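Local structure of Lmo0651 protein (Listeria monocytogenes serovar 1/2a, 6EP3) at residues K171-E174 with I175-T179; Y187-A191 with E192-E196; E118-Y122 with L123-E127; R151-K154 with Q155-Q159. The protein is a GntR-family transcription factor that controls expression of the Agr system, probably by binding DNA through a winged helix-turn-helix domain, and mediates virulence. One frame throughout, in Å; residues are numbered along the deposited sequence.

Interaction 1: residues K171-E174 with I175-T179; sequences KSVE and IREWT. With EDO (1,2-ethanediol), chain N.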
loop_
_atom_site.group_PDB
_atom_site.type_symbol
_atom_site.label_atom_id
_atom_site.label_comp_id
_atom_site.label_asym_id
_atom_site.label_seq_id
_atom_site.Cartn_x
_atom_site.Cartn_y
_atom_site.Cartn_z
ATOM N N LYS B 171 25.707 -7.975 -4.850
ATOM C CA LYS B 171 27.001 -8.566 -4.536
ATOM C C LYS B 171 28.039 -8.219 -5.594
ATOM O O LYS B 171 29.240 -8.283 -5.317
ATOM C CB LYS B 171 26.878 -10.085 -4.397
ATOM C CG LYS B 171 26.070 -10.532 -3.191
ATOM C CD LYS B 171 26.008 -12.045 -3.076
ATOM C CE LYS B 171 25.269 -12.463 -1.815
ATOM N NZ LYS B 171 25.073 -13.939 -1.741
ATOM N N SER B 172 27.597 -7.847 -6.791
ATOM C CA SER B 172 28.498 -7.414 -7.851
ATOM C C SER B 172 28.875 -5.954 -7.642
ATOM O O SER B 172 28.003 -5.071 -7.621
ATOM C CB SER B 172 27.851 -7.603 -9.219
ATOM O OG SER B 172 28.406 -6.702 -10.163
ATOM N N VAL B 173 30.177 -5.704 -7.484
ATOM C CA VAL B 173 30.667 -4.337 -7.375
ATOM C C VAL B 173 30.328 -3.555 -8.632
ATOM O O VAL B 173 30.027 -2.357 -8.569
ATOM C CB VAL B 173 32.185 -4.344 -7.105
ATOM C CG1 VAL B 173 32.795 -2.972 -7.384
ATOM C CG2 VAL B 173 32.474 -4.818 -5.683
ATOM N N GLU B 174 30.349 -4.216 -9.789
ATOM C CA GLU B 174 30.034 -3.540 -11.041
ATOM C C GLU B 174 28.592 -3.045 -11.046
ATOM O O GLU B 174 28.318 -1.895 -11.413
ATOM C CB GLU B 174 30.299 -4.486 -12.213
ATOM C CG GLU B 174 30.297 -3.826 -13.575
ATOM C CD GLU B 174 30.765 -4.767 -14.670
ATOM O OE1 GLU B 174 29.907 -5.319 -15.389
ATOM O OE2 GLU B 174 31.992 -4.956 -14.807
ATOM N N ILE B 175 27.655 -3.897 -10.620
ATOM C CA ILE B 175 26.253 -3.494 -10.564
ATOM C C ILE B 175 26.054 -2.390 -9.533
ATOM O O ILE B 175 25.304 -1.433 -9.766
ATOM C CB ILE B 175 25.353 -4.710 -10.277
ATOM C CG1 ILE B 175 25.307 -5.639 -11.487
ATOM C CG2 ILE B 175 23.938 -4.273 -9.926
ATOM C CD1 ILE B 175 24.469 -6.869 -11.258
ATOM N N ARG B 176 26.723 -2.498 -8.381
ATOM C CA ARG B 176 26.593 -1.453 -7.367
ATOM C C ARG B 176 27.080 -0.110 -7.896
ATOM O O ARG B 176 26.422 0.921 -7.709
ATOM C CB ARG B 176 27.366 -1.835 -6.107
ATOM C CG ARG B 176 26.721 -2.929 -5.297
ATOM C CD ARG B 176 27.087 -2.811 -3.830
ATOM N NE ARG B 176 28.523 -2.663 -3.617
ATOM C CZ ARG B 176 29.363 -3.680 -3.459
ATOM N NH1 ARG B 176 28.909 -4.927 -3.501
ATOM N NH2 ARG B 176 30.655 -3.453 -3.257
ATOM N N GLU B 177 28.236 -0.106 -8.564
ATOM C CA GLU B 177 28.797 1.142 -9.068
ATOM C C GLU B 177 27.952 1.710 -10.196
ATOM O O GLU B 177 27.780 2.930 -10.294
ATOM C CB GLU B 177 30.237 0.926 -9.529
ATOM C CG GLU B 177 31.209 0.725 -8.382
ATOM C CD GLU B 177 32.616 0.442 -8.852
ATOM O OE1 GLU B 177 32.819 0.286 -10.075
ATOM O OE2 GLU B 177 33.519 0.381 -7.995
ATOM N N TRP B 178 27.394 0.844 -11.043
ATOM C CA TRP B 178 26.493 1.321 -12.082
ATOM C C TRP B 178 25.248 1.956 -11.476
ATOM O O TRP B 178 24.798 3.015 -11.932
ATOM C CB TRP B 178 26.119 0.169 -13.014
ATOM C CG TRP B 178 25.256 0.589 -14.148
ATOM C CD1 TRP B 178 25.666 1.020 -15.376
ATOM C CD2 TRP B 178 23.825 0.613 -14.171
ATOM N NE1 TRP B 178 24.577 1.317 -16.161
ATOM C CE2 TRP B 178 23.434 1.073 -15.444
ATOM C CE3 TRP B 178 22.836 0.289 -13.237
ATOM C CZ2 TRP B 178 22.098 1.219 -15.807
ATOM C CZ3 TRP B 178 21.507 0.433 -13.601
ATOM C CH2 TRP B 178 21.152 0.900 -14.871
ATOM N N THR B 179 24.684 1.331 -10.439
ATOM C CA THR B 179 23.506 1.897 -9.787
ATOM C C THR B 179 23.833 3.226 -9.116
ATOM O O THR B 179 23.030 4.167 -9.164
ATOM C CB THR B 179 22.937 0.899 -8.777
ATOM O OG1 THR B 179 22.751 -0.371 -9.415
ATOM C CG2 THR B 179 21.607 1.387 -8.226
HETATM C C1 EDO N . 32.518 -8.428 -8.783
HETATM O O1 EDO N . 31.906 -7.558 -7.825
HETATM C C2 EDO N . 31.700 -8.414 -10.069
HETATM O O2 EDO N . 31.679 -7.085 -10.599
#
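S172 turns its hydroxyl back over the first turn of helix 173-192, where OG accepts a hydrogen bond from I175 N at 2.9 Å in a nearly straight line (169°). With chi1 at 155°, OG swings away from its own backbone N and faces the amides that a helix start leaves without carbonyl partners. The tight part of the contact lies here: I175 packs CG1 against S172 OG at 3.5 Å, while R176 N bonds to S172 O. R176, the buried residue of the group, bends at chi3 and lays one face of its guanidinium over V173 CA; NE reaches S121 OG and NH1 the carbonyl of F170, which holds the flat group in place. The other side is looser and faces solvent. V173 and E177 run alongside each other, V173 CG1 lying 3.5 Å from E177 OE2, and at the helix start a 1,2-ethanediol molecule, probably from the crystallisation liquor, accepts hydrogen bonds from the backbone N of V173 (to O1, 2.6 Å) and of E174. Serine suits this place because its short hydroxyl reaches the third amide beyond it: this is the classic serine N-cap, here opening an FCD-domain helix.

Interaction 2: residues Y187-A191 with E192-E196; sequences YELLA and EGKIE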
loop_
_atom_site.group_PDB
_atom_site.type_symbol
_atom_site.label_atom_id
_atom_site.label_comp_id
_atom_site.label_asym_id
_atom_site.label_seq_id
_atom_site.Cartn_x
_atom_site.Cartn_y
_atom_site.Cartn_z
ATOM N N TYR B 187 20.148 12.560 -9.915
ATOM C CA TYR B 187 20.272 13.758 -9.088
ATOM C C TYR B 187 20.704 14.958 -9.925
ATOM O O TYR B 187 20.157 16.058 -9.787
ATOM C CB TYR B 187 21.266 13.528 -7.949
ATOM C CG TYR B 187 21.780 14.829 -7.366
ATOM C CD1 TYR B 187 21.015 15.549 -6.457
ATOM C CD2 TYR B 187 23.010 15.355 -7.751
ATOM C CE1 TYR B 187 21.464 16.742 -5.931
ATOM C CE2 TYR B 187 23.466 16.556 -7.235
ATOM C CZ TYR B 187 22.689 17.242 -6.323
ATOM O OH TYR B 187 23.135 18.434 -5.800
ATOM N N GLU B 188 21.710 14.766 -10.782
ATOM C CA GLU B 188 22.248 15.878 -11.555
ATOM C C GLU B 188 21.238 16.394 -12.568
ATOM O O GLU B 188 21.086 17.610 -12.736
ATOM C CB GLU B 188 23.540 15.456 -12.255
ATOM C CG GLU B 188 24.763 15.480 -11.357
ATOM C CD GLU B 188 26.032 15.072 -12.079
ATOM O OE1 GLU B 188 26.048 15.093 -13.328
ATOM O OE2 GLU B 188 27.015 14.726 -11.392
ATOM N N LEU B 189 20.535 15.491 -13.253
ATOM C CA LEU B 189 19.525 15.935 -14.204
ATOM C C LEU B 189 18.406 16.681 -13.496
ATOM O O LEU B 189 17.955 17.729 -13.974
ATOM C CB LEU B 189 18.979 14.746 -14.990
ATOM C CG LEU B 189 19.995 14.077 -15.916
ATOM C CD1 LEU B 189 19.451 12.760 -16.432
ATOM C CD2 LEU B 189 20.364 14.997 -17.069
ATOM N N LEU B 190 17.988 16.196 -12.322
ATOM C CA LEU B 190 16.965 16.910 -11.569
ATOM C C LEU B 190 17.454 18.292 -11.162
ATOM O O LEU B 190 16.722 19.281 -11.292
ATOM C CB LEU B 190 16.561 16.100 -10.337
ATOM C CG LEU B 190 15.709 14.856 -10.590
ATOM C CD1 LEU B 190 15.376 14.165 -9.280
ATOM C CD2 LEU B 190 14.441 15.218 -11.350
ATOM N N ALA B 191 18.708 18.388 -10.710
ATOM C CA ALA B 191 19.243 19.673 -10.280
ATOM C C ALA B 191 19.386 20.644 -11.444
ATOM O O ALA B 191 19.254 21.859 -11.253
ATOM C CB ALA B 191 20.588 19.472 -9.582
ATOM N N GLU B 192 19.653 20.137 -12.644
ATOM C CA GLU B 192 19.762 20.980 -13.828
ATOM C C GLU B 192 18.417 21.257 -14.487
ATOM O O GLU B 192 18.351 22.087 -15.399
ATOM C CB GLU B 192 20.703 20.337 -14.851
ATOM C CG GLU B 192 22.167 20.369 -14.445
ATOM C CD GLU B 192 23.012 19.385 -15.226
ATOM O OE1 GLU B 192 24.066 18.961 -14.704
ATOM O OE2 GLU B 192 22.622 19.035 -16.360
ATOM N N GLY B 193 17.359 20.570 -14.067
ATOM C CA GLY B 193 16.038 20.809 -14.605
ATOM C C GLY B 193 15.677 19.995 -15.826
ATOM O O GLY B 193 14.624 20.243 -16.424
ATOM N N LYS B 194 16.510 19.029 -16.213
ATOM C CA LYS B 194 16.218 18.159 -17.351
ATOM C C LYS B 194 15.325 17.025 -16.857
ATOM O O LYS B 194 15.764 15.905 -16.574
ATOM C CB LYS B 194 17.506 17.648 -17.981
ATOM C CG LYS B 194 18.373 18.754 -18.552
ATOM C CD LYS B 194 19.800 18.291 -18.782
ATOM C CE LYS B 194 20.708 19.472 -19.079
ATOM N NZ LYS B 194 22.134 19.065 -19.228
ATOM N N ILE B 195 14.031 17.330 -16.772
ATOM C CA ILE B 195 13.099 16.422 -16.115
ATOM C C ILE B 195 12.862 15.182 -16.962
ATOM O O ILE B 195 12.858 14.057 -16.449
ATOM C CB ILE B 195 11.782 17.146 -15.804
ATOM C CG1 ILE B 195 12.066 18.424 -15.014
ATOM C CG2 ILE B 195 10.865 16.225 -15.028
ATOM C CD1 ILE B 195 12.795 18.178 -13.719
ATOM N N GLU B 196 12.641 15.361 -18.264
ATOM C CA GLU B 196 12.403 14.210 -19.125
ATOM C C GLU B 196 13.627 13.306 -19.175
ATOM O O GLU B 196 13.505 12.074 -19.182
ATOM C CB GLU B 196 12.011 14.679 -20.525
ATOM C CG GLU B 196 10.824 15.628 -20.531
ATOM C CD GLU B 196 9.645 15.098 -19.731
ATOM O OE1 GLU B 196 9.462 15.538 -18.575
ATOM O OE2 GLU B 196 8.900 14.245 -20.262
#
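L189 and K194 meet across a Schellman motif, the turn that closes helix 173-192 before helix 195-219 starts. The chain leaves the helix at G193, whose positive phi (89°) suits glycine because a side chain there would press on the preceding carbonyl oxygen. Two bonds return to the last turn: K194 N to L189 O at 3.0 Å, and G193 N to L190 O, where the donor stands above the carbonyl plane. Followed outward, K194 explains how a lysine serves this corner. Its CB lies 4.0 Å from both L189 CD2 and L189 O; further out, CD meets the same methyl at 3.8 Å, the two side chains crossing at about a right angle. With chi2 to chi4 all near 180°, the aliphatic chain continues past the leucine. E192 folds CB and CG over E188 O, and its OE1 comes to 4.6 Å from E188 OE1, a pairing of like charges that the lysine probably eases; E188 OE2 has N184 as its partner. On the inner side L190 CD2 touches I195 CD1 at 4.1 Å, and both side chains pack on I95 of helix 77-101, so leucine and isoleucine fit the inward positions. The tip of the lysine closes the corner with a salt bridge, K194 NZ lying 2.9 Å from E192 OE2 and meeting it nearly along its C-O axis.

Interaction 3: residues E118-Y122 with L123-E127; sequences ERFSY and LTDLE. With SO4 (sulfate ion), chain S.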
loop_
_atom_site.group_PDB
_atom_site.type_symbol
_atom_site.label_atom_id
_atom_site.label_comp_id
_atom_site.label_asym_id
_atom_site.label_seq_id
_atom_site.Cartn_x
_atom_site.Cartn_y
_atom_site.Cartn_z
ATOM N N GLU B 118 26.975 5.465 -2.086
ATOM C CA GLU B 118 28.395 5.399 -2.427
ATOM C C GLU B 118 29.225 4.882 -1.256
ATOM O O GLU B 118 30.113 4.038 -1.428
ATOM C CB GLU B 118 28.896 6.775 -2.858
ATOM C CG GLU B 118 28.849 7.024 -4.353
ATOM C CD GLU B 118 29.257 8.439 -4.711
ATOM O OE1 GLU B 118 28.862 9.374 -3.985
ATOM O OE2 GLU B 118 29.984 8.616 -5.711
ATOM N N ARG B 119 28.954 5.393 -0.054
ATOM C CA ARG B 119 29.744 5.035 1.118
ATOM C C ARG B 119 29.599 3.560 1.454
ATOM O O ARG B 119 30.590 2.866 1.705
ATOM C CB ARG B 119 29.326 5.899 2.307
ATOM C CG ARG B 119 29.953 5.465 3.620
ATOM C CD ARG B 119 29.800 6.539 4.685
ATOM N NE ARG B 119 28.523 6.470 5.388
ATOM C CZ ARG B 119 28.348 5.840 6.543
ATOM N NH1 ARG B 119 29.369 5.222 7.125
ATOM N NH2 ARG B 119 27.156 5.830 7.122
ATOM N N PHE B 120 28.362 3.064 1.479
ATOM C CA PHE B 120 28.160 1.664 1.835
ATOM C C PHE B 120 28.673 0.729 0.744
ATOM O O PHE B 120 29.148 -0.372 1.048
ATOM C CB PHE B 120 26.687 1.424 2.151
ATOM C CG PHE B 120 26.270 1.975 3.486
ATOM C CD1 PHE B 120 27.013 1.693 4.624
ATOM C CD2 PHE B 120 25.167 2.804 3.602
ATOM C CE1 PHE B 120 26.644 2.202 5.859
ATOM C CE2 PHE B 120 24.793 3.320 4.834
ATOM C CZ PHE B 120 25.533 3.017 5.964
ATOM N N SER B 121 28.645 1.162 -0.518
ATOM C CA SER B 121 29.284 0.371 -1.567
ATOM C C SER B 121 30.797 0.339 -1.385
ATOM O O SER B 121 31.435 -0.697 -1.612
ATOM C CB SER B 121 28.925 0.926 -2.943
ATOM O OG SER B 121 29.451 0.096 -3.964
ATOM N N TYR B 122 31.390 1.462 -0.977
ATOM C CA TYR B 122 32.827 1.483 -0.727
ATOM C C TYR B 122 33.189 0.586 0.450
ATOM O O TYR B 122 34.233 -0.078 0.436
ATOM C CB TYR B 122 33.292 2.920 -0.485
ATOM C CG TYR B 122 34.717 3.040 0.003
ATOM C CD1 TYR B 122 35.781 3.032 -0.888
ATOM C CD2 TYR B 122 34.999 3.170 1.358
ATOM C CE1 TYR B 122 37.088 3.144 -0.443
ATOM C CE2 TYR B 122 36.298 3.281 1.811
ATOM C CZ TYR B 122 37.337 3.267 0.908
ATOM O OH TYR B 122 38.631 3.380 1.361
ATOM N N LEU B 123 32.336 0.554 1.474
ATOM C CA LEU B 123 32.591 -0.263 2.655
ATOM C C LEU B 123 32.182 -1.720 2.480
ATOM O O LEU B 123 32.457 -2.525 3.376
ATOM C CB LEU B 123 31.866 0.320 3.869
ATOM C CG LEU B 123 32.278 1.721 4.321
ATOM C CD1 LEU B 123 31.324 2.217 5.394
ATOM C CD2 LEU B 123 33.721 1.727 4.829
ATOM N N THR B 124 31.513 -2.069 1.375
ATOM C CA THR B 124 31.046 -3.438 1.127
ATOM C C THR B 124 30.109 -3.900 2.242
ATOM O O THR B 124 30.236 -4.998 2.788
ATOM C CB THR B 124 32.214 -4.414 0.942
ATOM O OG1 THR B 124 33.243 -3.789 0.167
ATOM C CG2 THR B 124 31.754 -5.678 0.220
ATOM N N ASP B 125 29.162 -3.033 2.578
ATOM C CA ASP B 125 28.115 -3.304 3.558
ATOM C C ASP B 125 26.833 -3.514 2.757
ATOM O O ASP B 125 26.168 -2.548 2.376
ATOM C CB ASP B 125 27.988 -2.150 4.550
ATOM C CG ASP B 125 27.120 -2.494 5.749
ATOM O OD1 ASP B 125 26.225 -3.361 5.627
ATOM O OD2 ASP B 125 27.317 -1.868 6.812
ATOM N N LEU B 126 26.495 -4.780 2.497
ATOM C CA LEU B 126 25.445 -5.083 1.527
ATOM C C LEU B 126 24.064 -4.694 2.037
ATOM O O LEU B 126 23.269 -4.103 1.297
ATOM C CB LEU B 126 25.464 -6.569 1.178
ATOM C CG LEU B 126 25.957 -6.964 -0.206
ATOM C CD1 LEU B 126 25.751 -8.452 -0.387
ATOM C CD2 LEU B 126 25.210 -6.184 -1.269
ATOM N N GLU B 127 23.753 -5.030 3.290
ATOM C CA GLU B 127 22.441 -4.700 3.836
ATOM C C GLU B 127 22.233 -3.195 3.881
ATOM O O GLU B 127 21.168 -2.688 3.500
ATOM C CB GLU B 127 22.281 -5.309 5.231
ATOM C CG GLU B 127 22.143 -6.832 5.258
ATOM C CD GLU B 127 23.391 -7.558 4.782
ATOM O OE1 GLU B 127 24.499 -6.989 4.902
ATOM O OE2 GLU B 127 23.261 -8.697 4.282
HETATM S S SO4 S . 28.523 5.358 11.118
HETATM O O1 SO4 S . 27.116 4.973 11.049
HETATM O O2 SO4 S . 29.235 4.803 9.970
HETATM O O3 SO4 S . 29.111 4.840 12.350
HETATM O O4 SO4 S . 28.629 6.816 11.106
#
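R119 and L123 touch at the start of a Schellman motif, the C-terminal close of helix 107-123, which leads through a short turn into helix 126-142. R119 comes first: its CG, anti to the backbone N (chi1 172°), packs against L123 CD1 at 3.9 Å, and its carbonyl accepts L123 N in a helical i+4 bond. A bend at chi3 then carries the guanidinium to E116, which forms a salt bridge with NE. F120 follows, its CE1 lying over one face of that guanidinium. The ring runs alongside D125, CD1 at 4.0 Å from D125 CB, with ring and carboxylate planes 77° apart, and packs on Y129 and A132 of the next helix; a large aromatic side chain suits this junction because it spans both helices. The carbonyl of F120 takes D125 N at 3.1 Å, almost straight at 175°. S121 is buried, and its carbonyl receives a weak bond from the N of T124, the residue with positive phi. Y122 crosses the leucine at a slant, CD2 meeting L123 CD2 at 4.0 Å. D125, the N-cap of helix 126-142, caps a backbone N just beyond 123-127, and its OD2 also accepts from the side-chain ND2 of N128. At the outer end a sulfate ion, probably from the crystallisation liquor, meets the guanidinium at its edge, R119 NH1 donating to sulfate O2 at 2.9 Å.

Interaction 4: residues R151-K154 with Q155-Q159; sequences RIVK and QIFFQ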
loop_
_atom_site.group_PDB
_atom_site.type_symbol
_atom_site.label_atom_id
_atom_site.label_comp_id
_atom_site.label_asym_id
_atom_site.label_seq_id
_atom_site.Cartn_x
_atom_site.Cartn_y
_atom_site.Cartn_z
ATOM N N ARG B 151 4.702 5.415 2.450
ATOM C CA ARG B 151 4.465 4.262 3.320
ATOM C C ARG B 151 4.233 2.991 2.509
ATOM O O ARG B 151 4.694 1.905 2.889
ATOM C CB ARG B 151 3.268 4.519 4.234
ATOM C CG ARG B 151 3.445 5.650 5.234
ATOM C CD ARG B 151 2.213 5.772 6.126
ATOM N NE ARG B 151 1.310 6.837 5.695
ATOM C CZ ARG B 151 1.428 8.114 6.039
ATOM N NH1 ARG B 151 2.418 8.502 6.827
ATOM N NH2 ARG B 151 0.551 9.004 5.592
ATOM N N ILE B 152 3.505 3.103 1.397
ATOM C CA ILE B 152 3.282 1.944 0.534
ATOM C C ILE B 152 4.612 1.392 0.035
ATOM O O ILE B 152 4.878 0.182 0.102
ATOM C CB ILE B 152 2.356 2.324 -0.635
ATOM C CG1 ILE B 152 0.916 2.500 -0.147
ATOM C CG2 ILE B 152 2.442 1.298 -1.756
ATOM C CD1 ILE B 152 0.051 3.291 -1.109
ATOM N N VAL B 153 5.476 2.275 -0.465
ATOM C CA VAL B 153 6.747 1.803 -0.999
ATOM C C VAL B 153 7.657 1.301 0.114
ATOM O O VAL B 153 8.463 0.392 -0.103
ATOM C CB VAL B 153 7.409 2.907 -1.837
ATOM C CG1 VAL B 153 8.711 2.412 -2.436
ATOM C CG2 VAL B 153 6.452 3.335 -2.937
ATOM N N LYS B 154 7.523 1.841 1.328
ATOM C CA LYS B 154 8.270 1.289 2.456
ATOM C C LYS B 154 7.844 -0.144 2.742
ATOM O O LYS B 154 8.684 -1.012 3.013
ATOM C CB LYS B 154 8.078 2.157 3.698
ATOM C CG LYS B 154 8.972 3.389 3.761
ATOM C CD LYS B 154 8.736 4.164 5.053
ATOM C CE LYS B 154 9.713 5.322 5.201
ATOM N NZ LYS B 154 9.457 6.125 6.433
ATOM N N GLN B 155 6.536 -0.407 2.687
ATOM C CA GLN B 155 6.049 -1.769 2.886
ATOM C C GLN B 155 6.573 -2.698 1.793
ATOM O O GLN B 155 6.965 -3.845 2.060
ATOM C CB GLN B 155 4.519 -1.778 2.900
ATOM C CG GLN B 155 3.923 -1.671 4.289
ATOM C CD GLN B 155 4.248 -2.860 5.165
ATOM O OE1 GLN B 155 4.464 -2.713 6.367
ATOM N NE2 GLN B 155 4.286 -4.047 4.569
ATOM N N ILE B 156 6.588 -2.209 0.551
ATOM C CA ILE B 156 7.147 -2.987 -0.554
ATOM C C ILE B 156 8.617 -3.305 -0.304
ATOM O O ILE B 156 9.077 -4.431 -0.540
ATOM C CB ILE B 156 6.967 -2.238 -1.884
ATOM C CG1 ILE B 156 5.503 -2.245 -2.319
ATOM C CG2 ILE B 156 7.864 -2.844 -2.955
ATOM C CD1 ILE B 156 5.285 -1.514 -3.617
ATOM N N PHE B 157 9.386 -2.307 0.143
ATOM C CA PHE B 157 10.805 -2.515 0.407
ATOM C C PHE B 157 11.002 -3.530 1.522
ATOM O O PHE B 157 11.910 -4.369 1.461
ATOM C CB PHE B 157 11.471 -1.189 0.784
ATOM C CG PHE B 157 11.754 -0.289 -0.384
ATOM C CD1 PHE B 157 12.087 -0.816 -1.617
ATOM C CD2 PHE B 157 11.708 1.089 -0.240
ATOM C CE1 PHE B 157 12.358 0.008 -2.697
ATOM C CE2 PHE B 157 11.981 1.921 -1.314
ATOM C CZ PHE B 157 12.306 1.379 -2.543
ATOM N N PHE B 158 10.158 -3.463 2.551
ATOM C CA PHE B 158 10.211 -4.448 3.624
ATOM C C PHE B 158 10.017 -5.851 3.073
ATOM O O PHE B 158 10.784 -6.776 3.385
ATOM C CB PHE B 158 9.146 -4.132 4.674
ATOM C CG PHE B 158 9.089 -5.128 5.794
ATOM C CD1 PHE B 158 8.243 -6.221 5.730
ATOM C CD2 PHE B 158 9.884 -4.965 6.918
ATOM C CE1 PHE B 158 8.194 -7.136 6.762
ATOM C CE2 PHE B 158 9.839 -5.877 7.955
ATOM C CZ PHE B 158 8.995 -6.964 7.875
ATOM N N GLN B 159 8.982 -6.024 2.253
ATOM C CA GLN B 159 8.696 -7.341 1.699
ATOM C C GLN B 159 9.845 -7.833 0.826
ATOM O O GLN B 159 10.226 -9.007 0.892
ATOM C CB GLN B 159 7.384 -7.304 0.912
ATOM C CG GLN B 159 6.143 -7.148 1.787
ATOM C CD GLN B 159 5.159 -8.294 1.624
ATOM O OE1 GLN B 159 5.519 -9.373 1.155
ATOM N NE2 GLN B 159 3.909 -8.061 2.011
#
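V153 sets a methyl against one face of the F157 ring, one turn further along helix 147-163. V153 CG1, anti to the backbone N (chi1 -178°), makes a CH-pi contact, 3.9 Å from the centroid of the F157 ring and 29° off its normal. The methyl is offset toward the CE2-CZ edge, nearest F157 CE2 at 3.5 Å. Both side chains are buried and point the same way, toward helices 77-101 and 126-142, where F90, I137 and L138 receive them and H134 stacks on the phenylalanine. Valine fits because it offers a methyl without a long chain to fold. K154, though exposed, lays its extended chain beside L138; its CB lies beside Q155 N, and its carbonyl takes F158 N at 2.9 Å. Q155 sets CB 3.4 Å from I152 O, bends at chi2 and turns its amide end away. F157 N bonds to V153 O, so the helix itself fixes the spacing that brings the two side chains together. I152 packs on its counterpart I152 of the second subunit. The chemistry implies a helix held by regular amide bonds, with apolar groups given to its neighbours and dimer partner, and charged ends left exposed.

All four contacts are local and lie in the FCD domain, but they occupy different parts of its helices. Interaction 4 runs mid-helix, about 5 Å between its centre and that of the chain, partly buried and mainly apolar. The other three are surface contacts at helix ends, where polar groups do more of the work. Interactions 1 and 2 mark the two ends of helix 173-192: a side-chain cap starts it, a glycine turn finishes it. Interaction 3 uses the same kind of turn as interaction 2, with threonine in place of glycine. Interactions 1 and 3 touch directly, through R176 and S121 and through K171 packing on L126.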